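Local coordinates for periplasmic solute binding protein (Pectobacterium atrosepticum, PDB 4RY1) that probably captures a sugar or related solute in the periplasm and hands it to an ABC-type importer, at residues R6-G11 / D60-D65; L159-G164 / H216-Q221; Q193-S198 / R404-A409; G92-N97 / M325-K330; S114-S119 / L248-I253. One frame throughout, in Å; residues are numbered along the deposited sequence.

Contact 1 (R6-G11 / D60-D65); sequences RISWWG and DVMRID. With ACT (acetate ion), chain F.
Arg63 reaches across to Trp10 and lies over one face of its indole. Arg63 CD sits almost squarely above the six-membered ring of Trp10, 3.5 Å from its centroid, and Arg63 NE follows toward the rim, 3.3 Å from Trp10 CZ2. The guanidinium is steeply turned, its plane 71° from the ring, and the cation-pi contact is off-centre. A first torsion that sets CG anti to the backbone N (chi1 -169°), then an extended chain, carries Arg63 there. Trp10 NE1 makes a weak hydrogen bond of 3.2 Å to O of an acetate probably taken from the crystallisation liquor; Trp42, Tyr45 and Trp68 also meet the indole. Behind these groups the backbones pair as neighbouring parallel strands: Val61 N gives to Arg6 O (3.0 Å), Ser8 N to Val61 O and Arg63 N to Ser8 O (2.9 Å). Ile7 CD1 runs beside Val61 CG1 at 3.8 Å. Asp60 OD1 takes Arg6 N at 2.9 Å; Asp60 OD2 goes to Ser296, and Arg6 NE pairs with Glu38. Aromatic rings gathered beside Asp65, whose OD1 binds a glycerol probably from the crystallisation liquor, are consistent with a pocket for a sugar-like ligand.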
# COMPACT_ATOMS: atom_id res chain seq x y z
N ARG A 6 21.99 13.53 -3.67
CA ARG A 6 21.79 12.30 -2.91
C ARG A 6 20.35 11.84 -3.09
O ARG A 6 19.44 12.66 -3.20
CB ARG A 6 22.00 12.58 -1.43
CG ARG A 6 23.43 12.94 -1.06
CD ARG A 6 23.47 13.62 0.29
NE ARG A 6 22.85 12.77 1.29
CZ ARG A 6 22.24 13.21 2.39
NH1 ARG A 6 22.17 14.51 2.66
NH2 ARG A 6 21.66 12.34 3.20
N ILE A 7 20.17 10.53 -3.22
CA ILE A 7 18.81 9.93 -3.38
C ILE A 7 18.66 8.72 -2.46
O ILE A 7 19.53 7.85 -2.42
CB ILE A 7 18.49 9.55 -4.86
CG1 ILE A 7 17.12 8.88 -4.96
CG2 ILE A 7 19.57 8.69 -5.45
CD1 ILE A 7 16.62 8.76 -6.39
N SER A 8 17.58 8.72 -1.68
CA SER A 8 17.23 7.58 -0.85
C SER A 8 15.97 6.86 -1.29
O SER A 8 15.01 7.45 -1.80
CB SER A 8 17.09 7.97 0.62
OG SER A 8 15.97 8.84 0.89
N TRP A 9 15.97 5.57 -1.01
CA TRP A 9 14.78 4.74 -1.20
C TRP A 9 14.88 3.46 -0.36
O TRP A 9 15.93 3.18 0.20
CB TRP A 9 14.56 4.39 -2.70
CG TRP A 9 15.53 3.37 -3.25
CD1 TRP A 9 15.37 2.02 -3.29
CD2 TRP A 9 16.83 3.63 -3.78
NE1 TRP A 9 16.46 1.43 -3.85
CE2 TRP A 9 17.39 2.39 -4.15
CE3 TRP A 9 17.57 4.80 -4.00
CZ2 TRP A 9 18.67 2.26 -4.69
CZ3 TRP A 9 18.84 4.67 -4.54
CH2 TRP A 9 19.37 3.41 -4.90
N TRP A 10 13.79 2.72 -0.29
CA TRP A 10 13.78 1.39 0.34
C TRP A 10 13.29 0.36 -0.66
O TRP A 10 12.67 0.69 -1.67
CB TRP A 10 12.86 1.34 1.57
CG TRP A 10 11.40 1.44 1.23
CD1 TRP A 10 10.55 0.43 0.90
CD2 TRP A 10 10.64 2.63 1.15
NE1 TRP A 10 9.32 0.92 0.61
CE2 TRP A 10 9.33 2.27 0.79
CE3 TRP A 10 10.93 3.97 1.40
CZ2 TRP A 10 8.32 3.21 0.63
CZ3 TRP A 10 9.93 4.89 1.23
CH2 TRP A 10 8.65 4.52 0.86
N GLY A 11 13.51 -0.89 -0.31
CA GLY A 11 12.99 -2.02 -1.08
C GLY A 11 13.93 -3.20 -1.02
O GLY A 11 14.83 -3.25 -0.21
N ASP A 60 18.68 14.88 -1.23
CA ASP A 60 18.04 15.79 -2.19
C ASP A 60 16.73 15.23 -2.75
O ASP A 60 15.78 15.97 -2.97
CB ASP A 60 18.98 16.11 -3.35
CG ASP A 60 20.27 16.75 -2.86
OD1 ASP A 60 21.19 16.00 -2.49
OD2 ASP A 60 20.31 17.98 -2.79
N VAL A 61 16.76 13.93 -3.04
CA VAL A 61 15.59 13.19 -3.53
C VAL A 61 15.29 12.05 -2.56
O VAL A 61 16.18 11.26 -2.22
CB VAL A 61 15.79 12.62 -4.94
CG1 VAL A 61 14.57 11.80 -5.41
CG2 VAL A 61 16.03 13.74 -5.92
N MET A 62 14.04 11.99 -2.12
CA MET A 62 13.61 10.95 -1.17
C MET A 62 12.43 10.18 -1.73
O MET A 62 11.44 10.78 -2.15
CB MET A 62 13.14 11.59 0.13
CG MET A 62 14.21 12.38 0.89
SD MET A 62 13.56 13.71 2.01
CE MET A 62 13.36 14.98 0.72
N ARG A 63 12.48 8.86 -1.65
CA ARG A 63 11.24 8.09 -1.75
C ARG A 63 10.47 8.28 -0.43
O ARG A 63 11.06 8.17 0.64
CB ARG A 63 11.49 6.61 -1.98
CG ARG A 63 10.25 5.81 -2.36
CD ARG A 63 10.52 4.31 -2.27
NE ARG A 63 9.33 3.50 -2.54
CZ ARG A 63 9.10 2.84 -3.67
NH1 ARG A 63 9.97 2.88 -4.67
NH2 ARG A 63 7.98 2.12 -3.77
N ILE A 64 9.18 8.56 -0.53
CA ILE A 64 8.33 8.71 0.63
C ILE A 64 7.00 8.03 0.38
O ILE A 64 6.58 7.87 -0.76
CB ILE A 64 8.09 10.17 1.02
CG1 ILE A 64 7.40 10.95 -0.10
CG2 ILE A 64 9.38 10.86 1.47
CD1 ILE A 64 6.88 12.30 0.34
N ASP A 65 6.36 7.57 1.44
CA ASP A 65 4.99 7.11 1.36
C ASP A 65 4.04 8.31 1.39
O ASP A 65 4.26 9.30 2.11
CB ASP A 65 4.68 6.11 2.49
CG ASP A 65 4.46 4.66 2.01
OD1 ASP A 65 4.50 4.34 0.81
OD2 ASP A 65 4.26 3.82 2.89
C ACT F . 7.33 -2.24 -1.23
O ACT F . 8.45 -1.87 -0.79
OXT ACT F . 6.79 -1.57 -2.13
CH3 ACT F . 6.62 -3.47 -0.72

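Contact 2 (L159-G164 / H216-Q221); sequences LGVAQG and HVIPDQ
The carboxamide of Gln221 meets the carbonyl of Gly164 edge over face: an N-H at the amide edge, with Gly164 O in the amide plane, comes down from above the carbonyl plane, 54° out of it. The bond from Gln221 NE2 to Gly164 O is 3.1 Å and nearly straight, 171° at the hydrogen. It joins two loops whose touching residues are buried. The loop 159-164 ends in a type I beta turn, closed by Gly164 N giving to Val161 O, and the loop 216-221 links two helices: a Schellman motif at His216 finishes helix 199-214, and Asp220 caps the start of helix 221-225 through Tyr223 N. A bend in the Gln221 chain (chi2 -79°) folds its amide back toward the turn, where OE1 takes a second bond from Gln382 and helps fix the rotation of the group.

At the other end, Leu159 and Ile218 lie side by side and point the same way, Leu159 CD2 against Ile218 CG2 at 3.7 Å. Val217 CG1 packs on Leu159 CB at 4.2 Å, while Val161 CG2 faces Ile218 CD1 at the same separation. Leu159 N gives Val217 O a weak, bent hydrogen bond of 3.1 Å. Phe224 touches both Val161 and Pro219, so the first turn of helix 221-225 backs the apolar patch. The Leu159 carbonyl also meets carbon atoms: Ile218 CA makes a CH...O contact with Leu159 O at 3.3 Å, and Pro219 CD lies 3.4 Å from Leu159 O.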
# COMPACT_ATOMS: atom_id res chain seq x y z
N LEU A 159 -7.80 -16.70 3.07
CA LEU A 159 -7.14 -15.40 3.14
C LEU A 159 -6.19 -15.33 4.33
O LEU A 159 -6.53 -15.77 5.43
CB LEU A 159 -8.23 -14.33 3.27
CG LEU A 159 -7.87 -12.85 3.34
CD1 LEU A 159 -7.14 -12.45 2.08
CD2 LEU A 159 -9.11 -11.98 3.58
N GLY A 160 -4.99 -14.77 4.11
CA GLY A 160 -4.06 -14.48 5.20
C GLY A 160 -4.10 -13.02 5.60
O GLY A 160 -4.95 -12.24 5.17
N VAL A 161 -3.19 -12.68 6.49
CA VAL A 161 -3.03 -11.36 7.04
C VAL A 161 -1.59 -10.99 6.71
O VAL A 161 -0.66 -11.66 7.16
CB VAL A 161 -3.29 -11.35 8.55
CG1 VAL A 161 -3.06 -9.97 9.15
CG2 VAL A 161 -4.72 -11.81 8.85
N ALA A 162 -1.43 -9.96 5.88
CA ALA A 162 -0.20 -9.70 5.16
C ALA A 162 1.03 -9.42 6.03
O ALA A 162 2.16 -9.73 5.62
CB ALA A 162 -0.43 -8.55 4.19
N GLN A 163 0.81 -8.83 7.19
CA GLN A 163 1.89 -8.54 8.15
C GLN A 163 1.62 -9.20 9.51
O GLN A 163 2.18 -8.81 10.53
CB GLN A 163 2.12 -7.03 8.24
CG GLN A 163 2.65 -6.44 6.94
CD GLN A 163 2.97 -4.96 6.99
OE1 GLN A 163 3.51 -4.47 7.98
NE2 GLN A 163 2.68 -4.25 5.91
N GLY A 164 0.78 -10.23 9.49
CA GLY A 164 0.63 -11.15 10.64
C GLY A 164 0.17 -10.44 11.90
O GLY A 164 -0.85 -9.75 11.90
N HIS A 216 -13.45 -19.02 9.77
CA HIS A 216 -12.25 -19.63 9.19
C HIS A 216 -11.87 -19.01 7.84
O HIS A 216 -11.31 -19.68 6.97
CB HIS A 216 -12.38 -21.17 9.08
CG HIS A 216 -11.08 -21.92 9.18
ND1 HIS A 216 -10.32 -22.26 8.08
CD2 HIS A 216 -10.42 -22.41 10.25
CE1 HIS A 216 -9.24 -22.92 8.48
NE2 HIS A 216 -9.28 -23.03 9.79
N VAL A 217 -12.17 -17.72 7.67
CA VAL A 217 -11.71 -17.03 6.45
C VAL A 217 -10.23 -16.65 6.58
O VAL A 217 -9.45 -16.85 5.67
CB VAL A 217 -12.56 -15.80 6.11
CG1 VAL A 217 -12.00 -15.11 4.87
CG2 VAL A 217 -13.98 -16.23 5.83
N ILE A 218 -9.90 -16.08 7.73
CA ILE A 218 -8.52 -15.74 8.07
C ILE A 218 -8.12 -16.41 9.37
O ILE A 218 -8.96 -16.67 10.21
CB ILE A 218 -8.31 -14.21 8.23
CG1 ILE A 218 -9.01 -13.67 9.48
CG2 ILE A 218 -8.72 -13.46 6.96
CD1 ILE A 218 -8.82 -12.19 9.69
N PRO A 219 -6.82 -16.68 9.56
CA PRO A 219 -6.37 -17.11 10.88
C PRO A 219 -6.39 -15.98 11.88
O PRO A 219 -6.34 -14.81 11.50
CB PRO A 219 -4.92 -17.54 10.66
CG PRO A 219 -4.75 -17.64 9.18
CD PRO A 219 -5.68 -16.58 8.63
N ASP A 220 -6.43 -16.33 13.16
CA ASP A 220 -6.45 -15.34 14.23
C ASP A 220 -5.05 -14.86 14.59
O ASP A 220 -4.05 -15.29 14.00
CB ASP A 220 -7.24 -15.87 15.43
CG ASP A 220 -6.53 -16.95 16.21
OD1 ASP A 220 -5.36 -17.27 15.91
OD2 ASP A 220 -7.16 -17.49 17.13
N GLN A 221 -4.97 -13.97 15.56
CA GLN A 221 -3.68 -13.38 15.91
C GLN A 221 -2.78 -14.35 16.71
O GLN A 221 -1.56 -14.18 16.73
CB GLN A 221 -3.83 -12.05 16.63
CG GLN A 221 -4.36 -10.97 15.71
CD GLN A 221 -3.25 -10.44 14.84
OE1 GLN A 221 -2.33 -9.79 15.35
NE2 GLN A 221 -3.30 -10.73 13.55

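Contact 3 (Q193-S198 / R404-A409); sequences QSIAYS and RILKRA
Lys407 NZ gives a hydrogen bond of 2.9 Å to Gln193 OE1. The ammonium does not approach along a lone pair of the amide oxygen but stands above its carbonyl plane, 55° out of it. The two side chains cross at about a right angle, and the aliphatic part of the lysine takes part as well: Lys407 CE lies 3.5 Å from Gln193 CB, and Lys407 CD is 3.4 Å from Gln193 OE1. A bend at the second torsion of Lys407 (chi2 -87°) turns the chain across the glutamine, whose own chain runs extended beyond CG.

Gln193 and Ser194 together face Asp189 and form a G1 beta bulge in the two-stranded hairpin of strands 188-189 and 194-195; Gln193 takes the left-handed backbone conformation that this bulge uses. The hairpin lies against the last turns of helix 391-409, close to the C terminus of the chain.

On the inner side Leu406 leans on the hairpin backbone. Leu406 CB is 3.5 Å from Gln193 O, and Leu406 CD1 rests on the next peptide, 3.6 Å from Ser194 C. Further along, Ile195 CD1 meets Leu406 CD1 at 4.0 Å, the two side chains crossing nearly perpendicular. Leu373 of helix 371-385 touches Leu406 too, and one turn earlier on the same helix as Leu406, Asn403 OD1 accepts a hydrogen bond from Ile195 N.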
# COMPACT_ATOMS: atom_id res chain seq x y z
N GLN A 193 -11.47 15.83 13.26
CA GLN A 193 -10.25 15.21 13.81
C GLN A 193 -10.60 13.96 14.59
O GLN A 193 -10.12 13.74 15.70
CB GLN A 193 -9.48 16.20 14.67
CG GLN A 193 -9.15 17.42 13.84
CD GLN A 193 -8.39 18.51 14.54
OE1 GLN A 193 -8.12 18.47 15.74
NE2 GLN A 193 -8.05 19.54 13.77
N SER A 194 -11.43 13.13 13.96
CA SER A 194 -12.08 12.02 14.63
C SER A 194 -12.43 10.87 13.70
O SER A 194 -12.42 11.00 12.47
CB SER A 194 -13.38 12.49 15.32
OG SER A 194 -13.13 13.46 16.32
N ILE A 195 -12.72 9.74 14.33
CA ILE A 195 -13.32 8.62 13.63
C ILE A 195 -14.73 9.06 13.17
O ILE A 195 -15.50 9.66 13.93
CB ILE A 195 -13.38 7.37 14.55
CG1 ILE A 195 -11.97 6.82 14.85
CG2 ILE A 195 -14.25 6.28 13.94
CD1 ILE A 195 -11.25 6.23 13.65
N ALA A 196 -15.04 8.78 11.91
CA ALA A 196 -16.34 9.13 11.31
C ALA A 196 -17.45 8.12 11.63
O ALA A 196 -18.64 8.45 11.61
CB ALA A 196 -16.20 9.27 9.80
N TYR A 197 -17.04 6.88 11.88
CA TYR A 197 -17.99 5.83 12.29
C TYR A 197 -18.60 6.18 13.65
O TYR A 197 -17.92 6.66 14.55
CB TYR A 197 -17.32 4.45 12.36
CG TYR A 197 -16.74 3.89 11.08
CD1 TYR A 197 -17.08 4.37 9.83
CD2 TYR A 197 -15.83 2.84 11.14
CE1 TYR A 197 -16.52 3.84 8.67
CE2 TYR A 197 -15.27 2.31 10.00
CZ TYR A 197 -15.61 2.81 8.76
OH TYR A 197 -15.03 2.26 7.65
N SER A 198 -19.90 5.95 13.77
CA SER A 198 -20.56 5.99 15.06
C SER A 198 -20.05 4.87 15.98
O SER A 198 -19.38 3.93 15.53
CB SER A 198 -22.07 5.79 14.87
OG SER A 198 -22.34 4.48 14.38
N ARG A 404 -8.30 10.14 20.46
CA ARG A 404 -7.14 10.81 21.08
C ARG A 404 -5.96 10.91 20.11
O ARG A 404 -5.35 11.95 20.00
CB ARG A 404 -6.69 10.14 22.40
CG ARG A 404 -7.73 10.26 23.53
CD ARG A 404 -7.26 9.64 24.84
NE ARG A 404 -7.33 8.17 24.90
CZ ARG A 404 -8.43 7.46 25.13
NH1 ARG A 404 -9.61 8.06 25.29
NH2 ARG A 404 -8.37 6.13 25.19
N ILE A 405 -5.66 9.81 19.42
CA ILE A 405 -4.55 9.80 18.45
C ILE A 405 -4.77 10.82 17.34
O ILE A 405 -3.89 11.59 17.00
CB ILE A 405 -4.35 8.40 17.83
CG1 ILE A 405 -3.80 7.44 18.88
CG2 ILE A 405 -3.41 8.46 16.63
CD1 ILE A 405 -4.03 5.98 18.57
N LEU A 406 -5.98 10.82 16.79
CA LEU A 406 -6.33 11.71 15.68
C LEU A 406 -6.32 13.19 16.04
O LEU A 406 -5.99 14.03 15.22
CB LEU A 406 -7.66 11.29 15.04
CG LEU A 406 -7.65 9.91 14.36
CD1 LEU A 406 -9.04 9.60 13.84
CD2 LEU A 406 -6.67 9.79 13.19
N LYS A 407 -6.67 13.51 17.28
CA LYS A 407 -6.60 14.91 17.70
C LYS A 407 -5.17 15.43 17.74
O LYS A 407 -4.91 16.61 17.55
CB LYS A 407 -7.30 15.08 19.04
CG LYS A 407 -8.78 15.33 18.83
CD LYS A 407 -9.02 16.82 18.63
CE LYS A 407 -10.33 17.15 17.94
NZ LYS A 407 -10.36 18.59 17.55
N ARG A 408 -4.24 14.52 17.98
CA ARG A 408 -2.81 14.81 17.90
C ARG A 408 -2.31 14.87 16.46
O ARG A 408 -1.56 15.77 16.08
CB ARG A 408 -2.00 13.78 18.69
CG ARG A 408 -1.60 14.27 20.08
CD ARG A 408 -0.64 13.32 20.76
NE ARG A 408 -1.18 11.98 20.96
CZ ARG A 408 -0.80 10.89 20.29
NH1 ARG A 408 0.13 10.98 19.34
NH2 ARG A 408 -1.36 9.72 20.56
N ALA A 409 -2.73 13.89 15.66
CA ALA A 409 -2.20 13.69 14.31
C ALA A 409 -2.77 14.65 13.27
O ALA A 409 -2.08 15.09 12.35
CB ALA A 409 -2.47 12.26 13.86

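Contact 4 (G92-N97 / M325-K330); sequences GDFPPN and MPANPK
Two helix starts meet here: Asn328, the N-cap of helix 329-337, packs against Asp93 and Phe94, which lead into Pro95, the N-cap of helix 96-100. The Phe94 ring presents its edge to Ala327, with Phe94 CD2 4.0 Å from Ala327 CB in the plane of the ring. Phe94 CE2 also approaches Asn328 CB, at 3.9 Å, and the ring and amide planes lie 52° apart. The prolines slot in against carbonyls of the other segment. Pro95 CD touches Ala327 O at 3.3 Å, and in a reciprocal way Pro329 CD touches Asp93 O at 3.2 Å.

Toward solvent, the extended chain of Lys330 brings NZ within 3.5 Å of Asp93 OD1, a long salt bridge between side chains that cross at about a right angle. It is a loose link, and no hydrogen bond joins the two segments.

Asn328 is held from within its own segment and beyond. With CG anti to the backbone N (chi1 -175°), its OD1 turns back to accept Lys330 N at 2.9 Å, while ND2 gives to Ser311 OG. Both polar atoms of this buried amide are therefore satisfied. Asparagine at the N-cap taking the N-H two residues on, with proline, which has no N-H to offer, at the first helical position between them, is a typical way to begin an alpha helix.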
# COMPACT_ATOMS: atom_id res chain seq x y z
N GLY A 92 2.55 17.81 -16.82
CA GLY A 92 1.41 17.64 -17.73
C GLY A 92 1.22 16.23 -18.27
O GLY A 92 0.14 15.89 -18.73
N ASP A 93 2.26 15.40 -18.18
CA ASP A 93 2.15 13.98 -18.57
C ASP A 93 1.41 13.11 -17.57
O ASP A 93 0.93 12.02 -17.93
CB ASP A 93 3.52 13.34 -18.76
CG ASP A 93 4.26 13.85 -19.98
OD1 ASP A 93 3.63 14.44 -20.89
OD2 ASP A 93 5.49 13.64 -20.02
N PHE A 94 1.35 13.56 -16.31
CA PHE A 94 0.83 12.75 -15.22
C PHE A 94 -0.66 12.97 -15.02
O PHE A 94 -1.16 14.07 -15.25
CB PHE A 94 1.59 13.01 -13.92
CG PHE A 94 3.02 12.55 -13.97
CD1 PHE A 94 3.98 13.35 -14.53
CD2 PHE A 94 3.38 11.29 -13.52
CE1 PHE A 94 5.29 12.94 -14.62
CE2 PHE A 94 4.71 10.87 -13.61
CZ PHE A 94 5.66 11.70 -14.15
N PRO A 95 -1.38 11.93 -14.60
CA PRO A 95 -2.81 12.11 -14.43
C PRO A 95 -3.09 13.19 -13.39
O PRO A 95 -2.49 13.17 -12.31
CB PRO A 95 -3.27 10.74 -13.95
CG PRO A 95 -2.23 9.79 -14.45
CD PRO A 95 -0.95 10.55 -14.35
N PRO A 96 -3.95 14.17 -13.71
CA PRO A 96 -4.21 15.22 -12.72
C PRO A 96 -4.65 14.71 -11.36
O PRO A 96 -4.26 15.27 -10.33
CB PRO A 96 -5.34 16.01 -13.36
CG PRO A 96 -5.14 15.83 -14.82
CD PRO A 96 -4.56 14.47 -15.02
N ASN A 97 -5.47 13.66 -11.36
CA ASN A 97 -5.91 13.07 -10.10
C ASN A 97 -4.73 12.55 -9.27
O ASN A 97 -4.75 12.65 -8.04
CB ASN A 97 -6.94 11.94 -10.34
CG ASN A 97 -8.30 12.46 -10.76
OD1 ASN A 97 -8.55 13.68 -10.74
ND2 ASN A 97 -9.20 11.55 -11.14
N MET A 325 3.16 -0.15 -11.53
CA MET A 325 2.80 0.31 -12.87
C MET A 325 3.03 1.83 -12.98
O MET A 325 2.42 2.59 -12.24
CB MET A 325 1.34 -0.02 -13.17
CG MET A 325 1.09 -1.52 -13.32
SD MET A 325 1.55 -2.33 -14.92
CE MET A 325 0.01 -1.96 -15.86
N PRO A 326 3.91 2.28 -13.90
CA PRO A 326 4.29 3.71 -13.90
C PRO A 326 3.12 4.66 -13.94
O PRO A 326 2.17 4.46 -14.71
CB PRO A 326 5.10 3.83 -15.17
CG PRO A 326 5.77 2.50 -15.28
CD PRO A 326 4.77 1.50 -14.80
N ALA A 327 3.21 5.71 -13.13
CA ALA A 327 2.20 6.75 -13.10
C ALA A 327 2.07 7.48 -14.44
O ALA A 327 0.99 7.89 -14.84
CB ALA A 327 2.52 7.75 -11.99
N ASN A 328 3.20 7.66 -15.13
CA ASN A 328 3.20 8.32 -16.45
C ASN A 328 2.66 7.35 -17.49
O ASN A 328 3.28 6.31 -17.72
CB ASN A 328 4.62 8.72 -16.82
CG ASN A 328 4.68 9.53 -18.10
OD1 ASN A 328 3.75 9.47 -18.92
ND2 ASN A 328 5.72 10.34 -18.26
N PRO A 329 1.51 7.66 -18.15
CA PRO A 329 0.98 6.69 -19.12
C PRO A 329 1.95 6.40 -20.27
O PRO A 329 1.89 5.31 -20.82
CB PRO A 329 -0.32 7.34 -19.63
CG PRO A 329 -0.22 8.77 -19.27
CD PRO A 329 0.68 8.87 -18.07
N LYS A 330 2.80 7.35 -20.64
CA LYS A 330 3.78 7.10 -21.72
C LYS A 330 4.79 6.05 -21.30
O LYS A 330 5.28 5.27 -22.12
CB LYS A 330 4.50 8.39 -22.13
CG LYS A 330 3.55 9.43 -22.68
CD LYS A 330 4.31 10.68 -23.03
CE LYS A 330 3.45 11.62 -23.86
NZ LYS A 330 4.18 12.90 -24.03

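Contact 5 (S114-S119 / L248-I253); sequences SMTSRS and LWDSAI
Asp250, just past the end of strand 245-249, projects toward Thr116 and Ser117, its CG placed between the backbone N and the carbonyl carbon (chi1 54°). Asp250 CB lies 4.0 Å from Ser117 O; Asp250 CG passes close to Thr116 OG1. At the tip, Asp250 OD1 accepts from Thr116 OG1 at 2.8 Å, the hydroxyl coming from above the carboxylate plane, 78° out of it. The same oxygen takes a proton from a water that also donates to Met115 O. Asp250 OD2 receives Ser117 N at 3.2 Å, again from above the plane, and a second water links it to Ser117 OG. Two more waters are hydrogen-bonded to Ser119 OG, one also donating to Asp250 OD2, the other to Leu248 O.

Asp250 sits at the end of an antiparallel ladder between strands 107-123 and 245-249: Asp250 N gives to Ser117 O (2.9 Å), and Ser119 and Leu248 exchange two backbone bonds. On the face carrying Arg118 and Trp249, the guanidinium lies over the indole, tilted 32° from it. Arg118 CZ stands 3.8 Å from the centroid of the five-membered ring of Trp249, a cation-pi contact. Arg118 NH1 gives to Tyr247 O, and Ser251 OG is hydrogen-bonded to a glycerol probably from the crystallisation liquor.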
# COMPACT_ATOMS: atom_id res chain seq x y z
N SER A 114 3.96 5.56 -8.98
CA SER A 114 2.88 4.73 -9.51
C SER A 114 1.69 4.91 -8.59
O SER A 114 1.83 5.22 -7.40
CB SER A 114 3.27 3.27 -9.59
OG SER A 114 3.56 2.76 -8.34
N MET A 115 0.50 4.67 -9.13
CA MET A 115 -0.71 4.51 -8.35
C MET A 115 -0.84 3.03 -8.06
O MET A 115 -0.36 2.19 -8.83
CB MET A 115 -1.93 5.09 -9.09
CG MET A 115 -1.87 6.62 -9.26
SD MET A 115 -1.72 7.68 -7.74
CE MET A 115 -3.34 7.33 -7.07
N THR A 116 -1.52 2.71 -6.97
CA THR A 116 -1.76 1.33 -6.58
C THR A 116 -3.10 1.21 -5.87
O THR A 116 -3.63 2.20 -5.34
CB THR A 116 -0.60 0.80 -5.70
OG1 THR A 116 -0.71 -0.62 -5.54
CG2 THR A 116 -0.58 1.42 -4.32
N SER A 117 -3.68 0.02 -5.94
CA SER A 117 -4.97 -0.29 -5.35
C SER A 117 -4.87 -1.56 -4.55
O SER A 117 -4.06 -2.44 -4.88
CB SER A 117 -6.04 -0.47 -6.43
OG SER A 117 -6.14 0.68 -7.25
N ARG A 118 -5.70 -1.65 -3.51
CA ARG A 118 -5.88 -2.91 -2.79
C ARG A 118 -6.72 -3.87 -3.65
O ARG A 118 -7.78 -3.50 -4.14
CB ARG A 118 -6.62 -2.70 -1.47
CG ARG A 118 -5.87 -2.00 -0.35
CD ARG A 118 -4.87 -2.91 0.31
NE ARG A 118 -4.23 -2.29 1.47
CZ ARG A 118 -3.36 -2.88 2.27
NH1 ARG A 118 -3.00 -4.13 2.09
NH2 ARG A 118 -2.81 -2.18 3.25
N SER A 119 -6.27 -5.11 -3.80
CA SER A 119 -7.05 -6.13 -4.49
C SER A 119 -6.68 -7.51 -3.96
O SER A 119 -5.68 -7.68 -3.28
CB SER A 119 -6.91 -5.99 -6.00
OG SER A 119 -5.56 -6.11 -6.41
N LEU A 248 -3.68 -7.24 -0.98
CA LEU A 248 -2.44 -6.47 -1.10
C LEU A 248 -2.64 -5.22 -1.91
O LEU A 248 -3.44 -5.19 -2.84
CB LEU A 248 -1.38 -7.29 -1.83
CG LEU A 248 -0.97 -8.59 -1.16
CD1 LEU A 248 -0.02 -9.37 -2.07
CD2 LEU A 248 -0.36 -8.35 0.21
N TRP A 249 -1.82 -4.20 -1.63
CA TRP A 249 -1.60 -3.17 -2.65
C TRP A 249 -0.99 -3.87 -3.87
O TRP A 249 -0.08 -4.70 -3.71
CB TRP A 249 -0.64 -2.09 -2.16
CG TRP A 249 -1.13 -1.26 -1.04
CD1 TRP A 249 -0.63 -1.20 0.23
CD2 TRP A 249 -2.23 -0.33 -1.09
NE1 TRP A 249 -1.34 -0.28 0.96
CE2 TRP A 249 -2.33 0.25 0.18
CE3 TRP A 249 -3.13 0.08 -2.09
CZ2 TRP A 249 -3.31 1.21 0.49
CZ3 TRP A 249 -4.10 1.03 -1.78
CH2 TRP A 249 -4.17 1.58 -0.51
N ASP A 250 -1.40 -3.52 -5.09
CA ASP A 250 -0.79 -4.20 -6.24
C ASP A 250 0.73 -3.96 -6.33
O ASP A 250 1.46 -4.78 -6.88
CB ASP A 250 -1.54 -3.99 -7.58
CG ASP A 250 -1.75 -2.54 -7.94
OD1 ASP A 250 -0.74 -1.81 -8.04
OD2 ASP A 250 -2.92 -2.13 -8.16
N SER A 251 1.19 -2.87 -5.71
CA SER A 251 2.63 -2.56 -5.63
C SER A 251 3.42 -3.53 -4.73
O SER A 251 4.65 -3.51 -4.72
CB SER A 251 2.81 -1.12 -5.13
OG SER A 251 2.26 -0.98 -3.84
N ALA A 252 2.71 -4.37 -3.99
CA ALA A 252 3.33 -5.39 -3.13
C ALA A 252 3.34 -6.79 -3.75
O ALA A 252 3.89 -7.72 -3.18
CB ALA A 252 2.59 -5.46 -1.80
N ILE A 253 2.68 -6.94 -4.88
CA ILE A 253 2.58 -8.26 -5.51
C ILE A 253 3.94 -8.90 -5.76
O ILE A 253 4.12 -10.07 -5.46
CB ILE A 253 1.74 -8.18 -6.80
CG1 ILE A 253 0.27 -7.95 -6.45
CG2 ILE A 253 1.94 -9.43 -7.66
CD1 ILE A 253 -0.60 -7.56 -7.63
O HOH W 1 1.17 -0.13 -9.38
O HOH W 2 -4.14 0.31 -9.05
O HOH W 3 -5.07 -3.83 -7.90
O HOH W 4 -2.93 -6.59 -5.31

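How the contacts relate
From the N terminus, contact 1 closes first, pairing strands 3-10 and 61-64 before any other contact opens. Contact 4 then opens at 92-97 and does not close until 325-330; contact 5 lies inside its loop, and contact 2 inside that of contact 5. Contact 3 opens at 193-198, closes last at 404-409, and crosses contacts 2, 4 and 5, bringing the C-terminal helix back to a hairpin. Contacts 1 and 5 share the mixed sheet. Contact 5, near the middle of the chain, touches contact 4 through Ser114 against Met325 and Ala327, and contact 2 through Leu248 against Ala162; contacts 1 and 2 lie on opposite sides of the centre.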